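Local atomic coordinates of protein argonaute (PDB entry 5G5S), a protein that uses short single-stranded DNA guides to bind and slice complementary target DNA, and may defend the archaeon against invading genetic elements. Residues A[398-401]-A[402-406]. Residues are numbered along the deposited sequence; the frame is centred on the assembly and turned at random.
Sequences FNYA and NRWKY
Tyr400 and Arg403 stand at the ends of a type II beta turn that interrupts strand 397-407, an outermost strand of the parallel sheet in the Mid domain. The turn is closed by Arg403 N, which donates to Tyr400 O at 3.1 Å, approaching from above the carbonyl plane; Asn402 takes the third position with a positive phi of 63°. Asn399 before the turn and Arg403 at its end both pair with strand 357-365, so the turn is inserted within one strand. On one flank the Arg403 side chain, bent at chi3 (-146°), runs back along the turn. Its NH1 donates almost straight to Asn399 OD1 (3.2 Å), which lies in the guanidinium plane, while the amide is turned 61° from that plane. Ala401 O sits over one guanidinium face. On the other flank Tyr400 and Trp404 lie side by side, and both meet helix 372-390. Their planes are nearly perpendicular, with Trp404 NE1 at the tyrosine ring edge, 3.5 Å from Tyr400 CD1, and Trp404 CZ2 3.7 Å from Tyr400 CE1. Tyr400 OH is hydrogen-bonded to Asn380 OD1. The nearby oxygens probably stabilise the arginine cation, the amide bond helps fix its rotation, and the aromatic pair joins the turn to the helix.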
ATOM      1  N   PHE A 398      -0.606  26.507  19.540  1.00 93.78           N
ATOM      2  CA  PHE A 398      -0.264  25.395  20.415  1.00 92.06           C
ATOM      3  C   PHE A 398       0.086  25.943  21.812  1.00100.44           C
ATOM      4  O   PHE A 398       1.025  26.740  21.958  1.00100.83           O
ATOM      5  CB  PHE A 398       0.868  24.542  19.810  1.00 89.85           C
ATOM      6  CG  PHE A 398       0.501  23.873  18.500  1.00 87.94           C
ATOM      7  CD1 PHE A 398      -0.140  22.641  18.485  1.00 88.59           C
ATOM      8  CD2 PHE A 398       0.789  24.481  17.285  1.00 89.03           C
ATOM      9  CE1 PHE A 398      -0.492  22.032  17.277  1.00 86.85           C
ATOM     10  CE2 PHE A 398       0.437  23.868  16.077  1.00 89.06           C
ATOM     11  CZ  PHE A 398      -0.199  22.649  16.083  1.00 84.93           C
ATOM     12  N   ASN A 399      -0.727  25.570  22.818  1.00 99.35           N
ATOM     13  CA  ASN A 399      -0.544  25.983  24.212  1.00103.76           C
ATOM     14  C   ASN A 399      -0.167  24.767  25.065  1.00107.20           C
ATOM     15  O   ASN A 399      -1.041  23.997  25.481  1.00107.33           O
ATOM     16  CB  ASN A 399      -1.786  26.703  24.750  1.00108.73           C
ATOM     17  CG  ASN A 399      -1.601  27.198  26.158  1.00133.93           C
ATOM     18  OD1 ASN A 399      -1.868  26.486  27.131  1.00126.03           O
ATOM     19  ND2 ASN A 399      -1.075  28.404  26.294  1.00131.52           N
ATOM     20  N   TYR A 400       1.147  24.588  25.291  1.00102.80           N
ATOM     21  CA  TYR A 400       1.722  23.457  26.026  1.00101.83           C
ATOM     22  C   TYR A 400       2.218  23.816  27.436  1.00109.20           C
ATOM     23  O   TYR A 400       2.962  23.035  28.036  1.00108.42           O
ATOM     24  CB  TYR A 400       2.817  22.746  25.182  1.00 98.82           C
ATOM     25  CG  TYR A 400       3.913  23.681  24.722  1.00101.03           C
ATOM     26  CD1 TYR A 400       4.965  24.024  25.569  1.00105.65           C
ATOM     27  CD2 TYR A 400       3.867  24.278  23.465  1.00 99.72           C
ATOM     28  CE1 TYR A 400       5.941  24.937  25.177  1.00107.38           C
ATOM     29  CE2 TYR A 400       4.843  25.186  23.060  1.00101.69           C
ATOM     30  CZ  TYR A 400       5.881  25.509  23.918  1.00113.07           C
ATOM     31  OH  TYR A 400       6.850  26.407  23.532  1.00117.50           O
ATOM     32  N   ALA A 401       1.785  24.980  27.967  1.00110.19           N
ATOM     33  CA  ALA A 401       2.159  25.460  29.299  1.00115.30           C
ATOM     34  C   ALA A 401       1.817  24.424  30.365  1.00120.11           C
ATOM     35  O   ALA A 401       0.685  23.933  30.408  1.00118.81           O
ATOM     36  CB  ALA A 401       1.464  26.781  29.603  1.00120.63           C
ATOM     37  N   ASN A 402       2.836  24.027  31.153  1.00118.39           N
ATOM     38  CA  ASN A 402       2.771  23.049  32.249  1.00120.60           C
ATOM     39  C   ASN A 402       2.398  21.613  31.858  1.00121.94           C
ATOM     40  O   ASN A 402       2.319  20.744  32.733  1.00124.16           O
ATOM     41  CB  ASN A 402       1.924  23.571  33.424  1.00124.67           C
ATOM     42  CG  ASN A 402       2.356  24.932  33.881  1.00133.58           C
ATOM     43  OD1 ASN A 402       1.709  25.941  33.588  1.00127.45           O
ATOM     44  ND2 ASN A 402       3.510  24.994  34.530  1.00123.90           N
ATOM     45  N   ARG A 403       2.208  21.357  30.549  1.00113.70           N
ATOM     46  CA  ARG A 403       1.858  20.041  30.011  1.00109.43           C
ATOM     47  C   ARG A 403       3.074  19.276  29.448  1.00109.73           C
ATOM     48  O   ARG A 403       2.955  18.542  28.464  1.00105.36           O
ATOM     49  CB  ARG A 403       0.690  20.136  29.017  1.00105.94           C
ATOM     50  CG  ARG A 403      -0.655  20.375  29.681  1.00113.49           C
ATOM     51  CD  ARG A 403      -1.729  20.697  28.670  1.00121.37           C
ATOM     52  NE  ARG A 403      -2.700  21.651  29.206  1.00135.58           N
ATOM     53  CZ  ARG A 403      -2.698  22.954  28.944  1.00150.20           C
ATOM     54  NH1 ARG A 403      -1.793  23.474  28.123  1.00128.12           N
ATOM     55  NH2 ARG A 403      -3.620  23.744  29.478  1.00145.82           N
ATOM     56  N   TRP A 404       4.239  19.449  30.109  1.00108.64           N
ATOM     57  CA  TRP A 404       5.500  18.766  29.823  1.00106.60           C
ATOM     58  C   TRP A 404       5.492  17.547  30.734  1.00111.77           C
ATOM     59  O   TRP A 404       5.421  17.695  31.959  1.00117.12           O
ATOM     60  CB  TRP A 404       6.708  19.659  30.168  1.00108.01           C
ATOM     61  CG  TRP A 404       6.909  20.822  29.248  1.00107.62           C
ATOM     62  CD1 TRP A 404       6.282  22.032  29.308  1.00112.46           C
ATOM     63  CD2 TRP A 404       7.856  20.911  28.175  1.00104.52           C
ATOM     64  NE1 TRP A 404       6.747  22.856  28.308  1.00110.45           N
ATOM     65  CE2 TRP A 404       7.716  22.192  27.597  1.00108.80           C
ATOM     66  CE3 TRP A 404       8.809  20.029  27.637  1.00103.50           C
ATOM     67  CZ2 TRP A 404       8.495  22.614  26.510  1.00105.92           C
ATOM     68  CZ3 TRP A 404       9.575  20.446  26.558  1.00102.85           C
ATOM     69  CH2 TRP A 404       9.410  21.720  26.001  1.00103.42           C
ATOM     70  N   LYS A 405       5.516  16.348  30.147  1.00103.94           N
ATOM     71  CA  LYS A 405       5.454  15.093  30.889  1.00105.00           C
ATOM     72  C   LYS A 405       6.462  14.064  30.383  1.00108.36           C
ATOM     73  O   LYS A 405       6.712  13.977  29.174  1.00104.86           O
ATOM     74  CB  LYS A 405       4.033  14.497  30.795  1.00105.74           C
ATOM     75  CG  LYS A 405       2.980  15.196  31.650  1.00113.87           C
ATOM     76  CD  LYS A 405       1.579  14.644  31.388  1.00116.70           C
ATOM     77  CE  LYS A 405       0.635  14.780  32.570  1.00131.69           C
ATOM     78  NZ  LYS A 405       0.274  16.194  32.877  1.00139.93           N
ATOM     79  N   TYR A 406       6.997  13.248  31.307  1.00107.76           N
ATOM     80  CA  TYR A 406       7.910  12.155  30.981  1.00106.81           C
ATOM     81  C   TYR A 406       7.138  10.843  30.886  1.00108.29           C
ATOM     82  O   TYR A 406       6.133  10.672  31.582  1.00109.80           O
ATOM     83  CB  TYR A 406       9.028  12.018  32.021  1.00113.26           C
ATOM     84  CG  TYR A 406      10.144  13.031  31.896  1.00116.61           C
ATOM     85  CD1 TYR A 406      11.034  12.989  30.824  1.00115.67           C
ATOM     86  CD2 TYR A 406      10.379  13.965  32.901  1.00122.10           C
ATOM     87  CE1 TYR A 406      12.084  13.900  30.720  1.00117.70           C
ATOM     88  CE2 TYR A 406      11.436  14.871  32.816  1.00124.51           C
ATOM     89  CZ  TYR A 406      12.282  14.839  31.720  1.00130.43           C
ATOM     90  OH  TYR A 406      13.324  15.731  31.636  1.00134.69           O
TER